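Local coordinates for protein homoserine dehydrogenase (PDB 3ING) that probably catalyses the NADP-dependent interconversion of aspartate semialdehyde and homoserine in threonine and methionine biosynthesis, at residues I175-A183 and G239-R250. Sequence-based numbering, arbitrary orientation.
Sequences INYVIRNMA and GVDERSYNANDR. With EDO (1,2-ethanediol), chain F.
R180 and R250 stack their guanidinium groups face to face where helix 173-183 meets the start of strand 249-258. This strand belongs to the antiparallel sheet of the homoserine dehydrogenase domain, and the loop before it runs along one side of the helix. The two guanidinium planes are 13° apart, with centres 3.6 Å from each other. R250 NH2 sits over the centre of the R180 group. R250 NH1 bonds A247 O and D249 O, both close to its own plane, which fixes the rotation of the group. R180 NH1 gives its main bond to I280 O and a weak one to a bound ethanediol. These carbonyls probably offset the like charges. A leucine in place of R250 would probably leave A247 O and D249 O without this donor and strip the R180 guanidinium of its stacked partner. The N176 amide stands steeply to the R250 guanidinium, planes 75° apart; its OD1 accepts from L251 N and lies 3.4 Å from R250 CA. Further along, I179 CG2 makes a CH-pi contact over one face of the Y245 ring, 4.2 Å from the centroid. R243 CG lies over the opposite face, offset toward the rim. With chi1 at -70°, I179 CG2 is anti to the backbone N, which carries it over the ring. The I175 and V240 side chains lie alongside, running opposite ways, their CG1 atoms 3.6 Å apart. One turn on from I179, A183 CB rests 3.6 Å from Y245 O and 3.7 Å from N246 O.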
# COMPACT_ATOMS: atom_id res chain seq x y z
N ILE A 175 -20.44 12.76 3.79
CA ILE A 175 -21.44 12.26 4.76
C ILE A 175 -20.81 12.15 6.14
O ILE A 175 -21.43 12.48 7.15
CB ILE A 175 -22.11 10.92 4.30
CG1 ILE A 175 -23.31 10.57 5.19
CG2 ILE A 175 -21.07 9.79 4.18
CD1 ILE A 175 -24.32 9.58 4.58
N ASN A 176 -19.56 11.74 6.20
CA ASN A 176 -18.90 11.59 7.48
C ASN A 176 -18.57 12.94 8.14
O ASN A 176 -18.75 13.14 9.33
CB ASN A 176 -17.68 10.69 7.34
CG ASN A 176 -18.03 9.25 7.61
OD1 ASN A 176 -18.30 8.88 8.76
ND2 ASN A 176 -18.06 8.42 6.54
N TYR A 177 -18.13 13.88 7.31
CA TYR A 177 -17.82 15.23 7.73
C TYR A 177 -19.07 15.86 8.26
O TYR A 177 -19.08 16.54 9.32
CB TYR A 177 -17.30 15.98 6.50
CG TYR A 177 -16.69 17.33 6.73
CD1 TYR A 177 -15.48 17.45 7.36
CD2 TYR A 177 -17.29 18.49 6.24
CE1 TYR A 177 -14.88 18.70 7.56
CE2 TYR A 177 -16.71 19.73 6.44
CZ TYR A 177 -15.50 19.82 7.09
OH TYR A 177 -14.85 21.02 7.27
N VAL A 178 -20.17 15.64 7.54
CA VAL A 178 -21.49 16.20 7.95
C VAL A 178 -21.92 15.65 9.29
O VAL A 178 -22.28 16.38 10.18
CB VAL A 178 -22.61 15.92 6.91
CG1 VAL A 178 -23.99 16.08 7.51
CG2 VAL A 178 -22.43 16.84 5.68
N ILE A 179 -21.91 14.33 9.44
CA ILE A 179 -22.29 13.69 10.71
C ILE A 179 -21.42 14.20 11.85
O ILE A 179 -21.91 14.59 12.90
CB ILE A 179 -22.17 12.13 10.57
CG1 ILE A 179 -23.26 11.58 9.64
CG2 ILE A 179 -22.24 11.44 11.91
CD1 ILE A 179 -23.04 10.12 9.25
N ARG A 180 -20.10 14.21 11.65
CA ARG A 180 -19.21 14.64 12.73
C ARG A 180 -19.39 16.10 13.15
O ARG A 180 -19.34 16.44 14.34
CB ARG A 180 -17.76 14.37 12.34
CG ARG A 180 -17.50 12.88 12.21
CD ARG A 180 -16.08 12.59 11.86
NE ARG A 180 -15.16 12.96 12.93
CZ ARG A 180 -13.87 12.65 12.96
NH1 ARG A 180 -13.31 11.95 12.00
NH2 ARG A 180 -13.14 13.03 13.99
N ASN A 181 -19.58 16.96 12.17
CA ASN A 181 -19.75 18.36 12.42
C ASN A 181 -21.13 18.68 12.98
O ASN A 181 -21.28 19.55 13.82
CB ASN A 181 -19.46 19.15 11.14
CG ASN A 181 -18.00 19.36 10.93
OD1 ASN A 181 -17.45 20.33 11.43
ND2 ASN A 181 -17.33 18.40 10.31
N MSE A 182 -22.16 18.02 12.48
CA MSE A 182 -23.47 18.19 13.07
C MSE A 182 -23.51 17.67 14.52
O MSE A 182 -24.23 18.21 15.37
CB MSE A 182 -24.55 17.55 12.19
CG MSE A 182 -24.74 18.39 10.92
SE MSE A 182 -26.31 17.92 9.98
CE MSE A 182 -27.50 18.70 11.18
N ALA A 183 -22.72 16.63 14.83
CA ALA A 183 -22.62 16.16 16.21
C ALA A 183 -22.09 17.31 17.08
O ALA A 183 -22.46 17.40 18.22
CB ALA A 183 -21.71 14.92 16.34
N GLY A 239 -28.50 7.15 4.67
CA GLY A 239 -28.07 8.54 4.51
C GLY A 239 -28.13 9.19 5.86
O GLY A 239 -28.29 8.53 6.87
N VAL A 240 -28.02 10.51 5.87
CA VAL A 240 -28.14 11.28 7.10
C VAL A 240 -29.63 11.43 7.39
O VAL A 240 -30.43 11.47 6.48
CB VAL A 240 -27.47 12.65 6.92
CG1 VAL A 240 -25.99 12.49 6.56
CG2 VAL A 240 -28.14 13.41 5.82
N ASP A 241 -30.02 11.47 8.66
CA ASP A 241 -31.41 11.68 8.99
C ASP A 241 -31.49 12.72 10.09
O ASP A 241 -30.49 13.35 10.44
CB ASP A 241 -32.08 10.36 9.41
CG ASP A 241 -31.36 9.68 10.56
OD1 ASP A 241 -30.77 10.36 11.43
OD2 ASP A 241 -31.39 8.44 10.59
N GLU A 242 -32.66 12.89 10.68
CA GLU A 242 -32.87 14.01 11.61
C GLU A 242 -32.41 13.70 13.04
O GLU A 242 -32.66 14.48 13.96
CB GLU A 242 -34.33 14.49 11.52
CG GLU A 242 -34.61 15.16 10.16
CD GLU A 242 -36.03 15.73 9.98
OE1 GLU A 242 -36.88 15.58 10.89
OE2 GLU A 242 -36.28 16.34 8.90
N ARG A 243 -31.67 12.63 13.24
CA ARG A 243 -31.27 12.28 14.58
C ARG A 243 -30.24 13.27 15.18
O ARG A 243 -29.66 14.13 14.52
CB ARG A 243 -30.69 10.87 14.61
CG ARG A 243 -29.18 10.78 14.43
CD ARG A 243 -28.72 9.34 14.44
NE ARG A 243 -29.15 8.65 13.22
CZ ARG A 243 -29.00 7.35 13.01
NH1 ARG A 243 -28.42 6.58 13.94
NH2 ARG A 243 -29.42 6.82 11.87
N SER A 244 -30.05 13.16 16.48
CA SER A 244 -28.97 13.89 17.10
C SER A 244 -27.79 12.93 17.07
O SER A 244 -27.84 11.87 17.70
CB SER A 244 -29.32 14.26 18.53
OG SER A 244 -28.20 14.86 19.15
N TYR A 245 -26.72 13.29 16.34
CA TYR A 245 -25.58 12.38 16.24
C TYR A 245 -24.64 12.43 17.45
O TYR A 245 -24.48 13.47 18.06
CB TYR A 245 -24.80 12.64 14.94
CG TYR A 245 -25.60 12.24 13.72
CD1 TYR A 245 -25.76 10.92 13.40
CD2 TYR A 245 -26.22 13.18 12.93
CE1 TYR A 245 -26.49 10.53 12.31
CE2 TYR A 245 -26.97 12.81 11.83
CZ TYR A 245 -27.10 11.47 11.53
OH TYR A 245 -27.86 11.06 10.42
N ASN A 246 -24.05 11.29 17.77
CA ASN A 246 -23.03 11.18 18.79
C ASN A 246 -21.64 11.47 18.25
O ASN A 246 -21.39 11.32 17.05
CB ASN A 246 -23.00 9.77 19.37
CG ASN A 246 -24.38 9.25 19.75
OD1 ASN A 246 -24.79 8.17 19.29
ND2 ASN A 246 -25.11 10.02 20.56
N ALA A 247 -20.72 11.85 19.14
CA ALA A 247 -19.34 12.18 18.78
C ALA A 247 -18.62 11.00 18.14
O ALA A 247 -17.70 11.18 17.35
CB ALA A 247 -18.57 12.66 20.01
N ASN A 248 -19.03 9.78 18.48
CA ASN A 248 -18.41 8.58 17.93
C ASN A 248 -19.17 7.90 16.77
O ASN A 248 -18.81 6.82 16.33
CB ASN A 248 -18.11 7.58 19.06
CG ASN A 248 -19.35 7.06 19.75
OD1 ASN A 248 -20.37 7.75 19.82
ND2 ASN A 248 -19.27 5.82 20.28
N ASP A 249 -20.15 8.60 16.19
CA ASP A 249 -20.88 8.09 15.04
C ASP A 249 -20.11 8.38 13.75
O ASP A 249 -19.65 9.52 13.51
CB ASP A 249 -22.27 8.73 14.90
CG ASP A 249 -23.25 8.31 15.99
OD1 ASP A 249 -23.07 7.25 16.62
OD2 ASP A 249 -24.21 9.06 16.20
N ARG A 250 -20.02 7.34 12.92
CA ARG A 250 -19.40 7.38 11.61
C ARG A 250 -20.23 6.54 10.65
O ARG A 250 -20.88 5.54 11.05
CB ARG A 250 -18.00 6.83 11.67
CG ARG A 250 -17.05 7.48 12.66
CD ARG A 250 -16.58 8.85 12.22
NE ARG A 250 -15.55 9.30 13.14
CZ ARG A 250 -15.79 9.88 14.31
NH1 ARG A 250 -17.03 10.10 14.72
NH2 ARG A 250 -14.79 10.28 15.05
C1 EDO F . -14.17 11.58 8.35
O1 EDO F . -13.12 11.84 9.29
C2 EDO F . -14.70 12.87 7.72
O2 EDO F . -14.03 13.12 6.47